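Local coordinates for protein antitoxin (Nitrosomonas europaea, PDB 2ODK) that probably acts as the antitoxin of a type II toxin-antitoxin system, as a member of the Phd/YefM family, at residues Met3-Val8 / Ile29-Gly34; Glu25-Val30 / Leu40-Glu45. All blocks are in the same frame, centred on the assembly; numbering follows the deposited sequence.

Overall arrangement
The chain starts with strand 5-7, runs through helices 8-13 and 15-24, and returns as strand 28-32 beside its own beginning. Contact 1 closes this long loop by pairing Met3-Val8 with Ile29-Gly34 in parallel. Strand 28-32 then turns back into strand 35-42. Contact 2 joins the start of the first hairpin arm to the end of the second, where helix 43-52 begins. The two loops do not nest; they follow one another and share Ile29 and Val30. Strand 28-32 is therefore the middle strand of the sheet. Trp6 and Gln28 link the two contacts through a probable side-chain hydrogen bond. Both contacts also touch the second subunit.

Contact 1 (Met3-Val8 / Ile29-Gly34); sequences MHVWPV and IVSRRG
Val5, Trp6 and Pro7 pair in parallel with Ile29, Val30 and Ser31, and the short strand axes run at 38°, 4.4 Å apart at their closest. Trp6 is gripped through both backbone polar atoms: its N donates to Ile29 O (2.8 Å), and its O accepts from Ser31 N (2.9 Å). Ile29 N donates to His4 O, and a weak bond from Val8 N to Ser31 O extends the pairing to helix 8-13.

Val5, Ile29 and Ser31 share one face of the sheet. Val5 CG2 lies 4.1 Å from Ile29 CB, and Val5 CG1, anti to the backbone N (chi1 -177°), leans over Ser31 OG. That hydroxyl oxygen also sits 3.4 Å from Pro7 CA. Before strand 5-7, the side chain of selenomethionine Met3 runs aslant the Ile29 side chain, with Met3 SE 3.8 Å from Ile29 CG1.

Trp6 and Val30 point to the other face. The Trp6 ring edge lies beside Ile29 O, with CD1 3.4 Å from that oxygen. His4 CD2 lies over one ring face, near the rim, and Phe18 of helix 15-24 meets the ring edge-to-face. Val8 touches the aliphatic part of Arg32, whose NH1 forms a salt bridge with Asp20 of the second subunit.

The backbone bonds close the helical crossover connection between two parallel strands. Apolar contacts between the segments gather at Met3, Val5 and Ile29, while Trp6 and Val30 turn to Phe18.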
loop_
_atom_site.group_PDB
_atom_site.type_symbol
_atom_site.label_atom_id
_atom_site.label_comp_id
_atom_site.label_asym_id
_atom_site.label_seq_id
_atom_site.Cartn_x
_atom_site.Cartn_y
_atom_site.Cartn_z
HETATM N N MSE A 3 -2.117 8.089 -7.828
HETATM C CA MSE A 3 -1.527 7.018 -8.683
HETATM C C MSE A 3 -0.170 7.479 -9.251
HETATM O O MSE A 3 0.266 6.973 -10.284
HETATM C CB MSE A 3 -2.480 6.593 -9.816
HETATM C CG MSE A 3 -3.786 5.881 -9.378
HETATM SE SE MSE A 3 -3.578 4.171 -8.454
HETATM C CE MSE A 3 -5.451 3.592 -8.530
ATOM N N HIS A 4 0.476 8.443 -8.591
ATOM C CA HIS A 4 1.928 8.627 -8.739
ATOM C C HIS A 4 2.580 7.271 -8.470
ATOM O O HIS A 4 2.025 6.451 -7.685
ATOM C CB HIS A 4 2.452 9.653 -7.736
ATOM C CG HIS A 4 3.932 9.900 -7.820
ATOM N ND1 HIS A 4 4.534 10.500 -8.910
ATOM C CD2 HIS A 4 4.934 9.612 -6.951
ATOM C CE1 HIS A 4 5.841 10.565 -8.709
ATOM N NE2 HIS A 4 6.110 10.036 -7.527
ATOM N N VAL A 5 3.736 7.050 -9.104
ATOM C CA VAL A 5 4.460 5.775 -9.036
ATOM C C VAL A 5 5.804 5.987 -8.373
ATOM O O VAL A 5 6.642 6.804 -8.829
ATOM C CB VAL A 5 4.728 5.152 -10.462
ATOM C CG1 VAL A 5 5.410 3.795 -10.315
ATOM C CG2 VAL A 5 3.422 5.023 -11.249
ATOM N N TRP A 6 6.030 5.206 -7.316
ATOM C CA TRP A 6 7.239 5.290 -6.509
ATOM C C TRP A 6 8.073 4.002 -6.638
ATOM O O TRP A 6 7.593 2.931 -6.254
ATOM C CB TRP A 6 6.807 5.360 -5.035
ATOM C CG TRP A 6 5.958 6.539 -4.677
ATOM C CD1 TRP A 6 4.637 6.758 -5.008
ATOM C CD2 TRP A 6 6.353 7.627 -3.835
ATOM N NE1 TRP A 6 4.194 7.931 -4.426
ATOM C CE2 TRP A 6 5.228 8.485 -3.705
ATOM C CE3 TRP A 6 7.547 7.960 -3.176
ATOM C CZ2 TRP A 6 5.268 9.666 -2.940
ATOM C CZ3 TRP A 6 7.577 9.134 -2.393
ATOM C CH2 TRP A 6 6.452 9.971 -2.300
ATOM N N PRO A 7 9.330 4.114 -7.153
ATOM C CA PRO A 7 10.225 2.961 -7.064
ATOM C C PRO A 7 10.367 2.515 -5.622
ATOM O O PRO A 7 10.367 3.352 -4.700
ATOM C CB PRO A 7 11.566 3.513 -7.588
ATOM C CG PRO A 7 11.105 4.619 -8.560
ATOM C CD PRO A 7 9.974 5.271 -7.795
ATOM N N VAL A 8 10.566 1.214 -5.434
ATOM C CA VAL A 8 10.657 0.643 -4.080
ATOM C C VAL A 8 11.608 1.415 -3.153
ATOM O O VAL A 8 11.271 1.703 -1.989
ATOM C CB VAL A 8 10.930 -0.892 -4.137
ATOM C CG1 VAL A 8 12.277 -1.186 -4.805
ATOM C CG2 VAL A 8 10.835 -1.486 -2.724
ATOM N N ILE A 29 1.095 4.147 -6.329
ATOM C CA ILE A 29 1.663 2.895 -6.844
ATOM C C ILE A 29 3.123 2.742 -6.447
ATOM O O ILE A 29 3.848 3.730 -6.367
ATOM C CB ILE A 29 1.527 2.881 -8.364
ATOM C CG1 ILE A 29 0.025 2.869 -8.711
ATOM C CG2 ILE A 29 2.244 1.638 -8.948
ATOM C CD1 ILE A 29 -0.343 3.059 -10.204
ATOM N N VAL A 30 3.524 1.506 -6.168
ATOM C CA VAL A 30 4.922 1.184 -5.925
ATOM C C VAL A 30 5.416 0.300 -7.069
ATOM O O VAL A 30 4.730 -0.660 -7.433
ATOM C CB VAL A 30 5.038 0.372 -4.634
ATOM C CG1 VAL A 30 6.503 -0.018 -4.351
ATOM C CG2 VAL A 30 4.440 1.168 -3.475
ATOM N N SER A 31 6.604 0.603 -7.610
ATOM C CA SER A 31 7.185 -0.212 -8.670
ATOM C C SER A 31 8.489 -0.890 -8.225
ATOM O O SER A 31 9.152 -0.433 -7.260
ATOM C CB SER A 31 7.465 0.671 -9.887
ATOM O OG SER A 31 8.408 1.684 -9.590
ATOM N N ARG A 32 8.848 -1.988 -8.926
ATOM C CA ARG A 32 10.193 -2.566 -8.830
ATOM C C ARG A 32 10.586 -2.758 -10.265
ATOM O O ARG A 32 9.765 -3.186 -11.070
ATOM C CB ARG A 32 10.171 -3.955 -8.142
ATOM C CG ARG A 32 9.918 -3.923 -6.638
ATOM C CD ARG A 32 10.118 -5.262 -5.983
ATOM N NE ARG A 32 9.311 -6.348 -6.508
ATOM C CZ ARG A 32 8.777 -7.283 -5.731
ATOM N NH1 ARG A 32 8.904 -7.173 -4.384
ATOM N NH2 ARG A 32 8.099 -8.292 -6.312
ATOM N N ARG A 33 11.854 -2.513 -10.564
ATOM C CA ARG A 33 12.361 -2.724 -11.934
ATOM C C ARG A 33 11.541 -1.919 -12.946
ATOM O O ARG A 33 11.406 -2.321 -14.123
ATOM C CB ARG A 33 12.398 -4.221 -12.306
ATOM C CG ARG A 33 13.444 -5.042 -11.541
ATOM C CD ARG A 33 13.524 -6.408 -12.191
ATOM N NE ARG A 33 14.613 -7.279 -11.759
ATOM C CZ ARG A 33 15.842 -7.224 -12.272
ATOM N NH1 ARG A 33 16.095 -6.268 -13.175
ATOM N NH2 ARG A 33 16.791 -8.122 -11.931
ATOM N N GLY A 34 10.970 -0.802 -12.492
ATOM C CA GLY A 34 10.211 0.004 -13.456
ATOM C C GLY A 34 8.912 -0.620 -13.880
ATOM O O GLY A 34 8.348 -0.223 -14.921
#

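Contact 2 (Glu25-Val30 / Leu40-Glu45); sequences EGPQIV and LVPIGE
Gln28 and Leu40 form an antiparallel hydrogen-bonded pair, with their CA atoms 5.2 Å apart. Gln28 N donates to Leu40 O (3.0 Å), and Leu40 N donates to Gln28 O (2.7 Å). Leu40 O also receives a CA-H contact from Pro27, at 3.2 Å from Pro27 CA.

The Gln28 side chain starts on the same face as Leu40. Its CG is anti to the carbonyl carbon (chi1 -59°), and a second bend at chi2 (-67°) leads the chain away from Leu40 and brings NE2 back to Gly26 O, at 2.9 Å. Gly26 O lies close to the amide plane of Gln28, although NE2 sits above the carbonyl plane of Gly26. OE1 accepts from Trp6 NE1. Both ends of the amide are thus held, which fixes its flip and ties strand 28-32 to the turn after helix 15-24.

The pair belongs to the beta hairpin of strands 28-32 and 35-42, near its open end. Leu40, Val41 and Pro42 also pair antiparallel with a strand of the second subunit, so the sheet continues through the dimer. On the sheet face shared with Gln28, Leu40 packs on Phe18 of helix 15-24.

Beyond the backbone pair, the Pro27 ring meets two residues near the start of helix 43-52. Its CD lies 4.1 Å from Pro42 CD. The extended side chain of Glu45 crosses the ring at about a right angle, and its carboxylate rests against the CG-CD side. Glu45 OE2 is 3.7 Å from Pro27 CG, while OE1 is 3.9 Å from Pro27 CD.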
loop_
_atom_site.group_PDB
_atom_site.type_symbol
_atom_site.label_atom_id
_atom_site.label_comp_id
_atom_site.label_asym_id
_atom_site.label_seq_id
_atom_site.Cartn_x
_atom_site.Cartn_y
_atom_site.Cartn_z
ATOM N N GLU A 25 -3.921 12.477 -1.290
ATOM C CA GLU A 25 -4.207 12.483 -2.707
ATOM C C GLU A 25 -4.921 11.218 -3.159
ATOM O O GLU A 25 -5.792 11.272 -4.021
ATOM C CB GLU A 25 -2.921 12.737 -3.513
ATOM C CG GLU A 25 -2.245 14.080 -3.174
ATOM C CD GLU A 25 -0.870 14.228 -3.790
ATOM O OE1 GLU A 25 -0.742 13.960 -4.994
ATOM O OE2 GLU A 25 0.079 14.611 -3.075
ATOM N N GLY A 26 -4.560 10.075 -2.584
ATOM C CA GLY A 26 -5.181 8.851 -3.045
ATOM C C GLY A 26 -4.141 7.762 -3.303
ATOM O O GLY A 26 -2.957 7.943 -3.039
ATOM N N PRO A 27 -4.617 6.621 -3.763
ATOM C CA PRO A 27 -3.726 5.454 -3.988
ATOM C C PRO A 27 -2.412 5.813 -4.666
ATOM O O PRO A 27 -2.406 6.533 -5.679
ATOM C CB PRO A 27 -4.575 4.547 -4.862
ATOM C CG PRO A 27 -6.017 4.821 -4.318
ATOM C CD PRO A 27 -6.026 6.311 -4.084
ATOM N N GLN A 28 -1.317 5.314 -4.100
ATOM C CA GLN A 28 0.036 5.557 -4.627
ATOM C C GLN A 28 0.608 4.223 -5.090
ATOM O O GLN A 28 0.561 3.258 -4.327
ATOM C CB GLN A 28 0.940 6.134 -3.518
ATOM C CG GLN A 28 0.433 7.456 -2.914
ATOM C CD GLN A 28 0.492 8.581 -3.926
ATOM O OE1 GLN A 28 1.558 8.877 -4.483
ATOM N NE2 GLN A 28 -0.665 9.232 -4.173
ATOM N N ILE A 29 1.095 4.147 -6.329
ATOM C CA ILE A 29 1.663 2.895 -6.844
ATOM C C ILE A 29 3.123 2.742 -6.447
ATOM O O ILE A 29 3.848 3.730 -6.367
ATOM C CB ILE A 29 1.527 2.881 -8.364
ATOM C CG1 ILE A 29 0.025 2.869 -8.711
ATOM C CG2 ILE A 29 2.244 1.638 -8.948
ATOM C CD1 ILE A 29 -0.343 3.059 -10.204
ATOM N N VAL A 30 3.524 1.506 -6.168
ATOM C CA VAL A 30 4.922 1.184 -5.925
ATOM C C VAL A 30 5.416 0.300 -7.069
ATOM O O VAL A 30 4.730 -0.660 -7.433
ATOM C CB VAL A 30 5.038 0.372 -4.634
ATOM C CG1 VAL A 30 6.503 -0.018 -4.351
ATOM C CG2 VAL A 30 4.440 1.168 -3.475
ATOM N N LEU A 40 -0.611 1.554 -2.534
ATOM C CA LEU A 40 -0.926 1.870 -1.125
ATOM C C LEU A 40 -2.231 2.648 -1.144
ATOM O O LEU A 40 -2.294 3.721 -1.772
ATOM C CB LEU A 40 0.192 2.733 -0.510
ATOM C CG LEU A 40 0.088 2.900 1.011
ATOM C CD1 LEU A 40 0.368 1.608 1.766
ATOM C CD2 LEU A 40 0.957 4.032 1.533
ATOM N N VAL A 41 -3.251 2.101 -0.465
ATOM C CA VAL A 41 -4.618 2.612 -0.547
ATOM C C VAL A 41 -5.040 3.073 0.855
ATOM O O VAL A 41 -4.754 2.403 1.822
ATOM C CB VAL A 41 -5.576 1.462 -0.980
ATOM C CG1 VAL A 41 -7.037 1.915 -1.028
ATOM C CG2 VAL A 41 -5.116 0.863 -2.333
ATOM N N PRO A 42 -5.742 4.219 0.964
ATOM C CA PRO A 42 -6.245 4.598 2.293
ATOM C C PRO A 42 -7.115 3.471 2.837
ATOM O O PRO A 42 -7.926 2.910 2.111
ATOM C CB PRO A 42 -7.129 5.824 2.010
ATOM C CG PRO A 42 -6.605 6.397 0.687
ATOM C CD PRO A 42 -6.129 5.171 -0.097
ATOM N N ILE A 43 -6.974 3.153 4.118
ATOM C CA ILE A 43 -7.594 1.922 4.603
ATOM C C ILE A 43 -9.133 1.968 4.464
ATOM O O ILE A 43 -9.766 0.964 4.088
ATOM C CB ILE A 43 -7.166 1.587 6.045
ATOM C CG1 ILE A 43 -7.652 0.199 6.506
ATOM C CG2 ILE A 43 -7.608 2.636 7.052
ATOM C CD1 ILE A 43 -6.900 -0.930 5.765
ATOM N N GLY A 44 -9.711 3.151 4.684
ATOM C CA GLY A 44 -11.187 3.271 4.610
ATOM C C GLY A 44 -11.681 3.001 3.200
ATOM O O GLY A 44 -12.748 2.376 2.995
ATOM N N GLU A 45 -10.903 3.465 2.213
ATOM C CA GLU A 45 -11.280 3.241 0.825
ATOM C C GLU A 45 -11.228 1.742 0.500
ATOM O O GLU A 45 -12.139 1.210 -0.162
ATOM C CB GLU A 45 -10.326 4.011 -0.093
ATOM C CG GLU A 45 -10.588 3.787 -1.568
ATOM C CD GLU A 45 -9.774 4.715 -2.473
ATOM O OE1 GLU A 45 -9.324 5.775 -1.998
ATOM O OE2 GLU A 45 -9.605 4.393 -3.681
#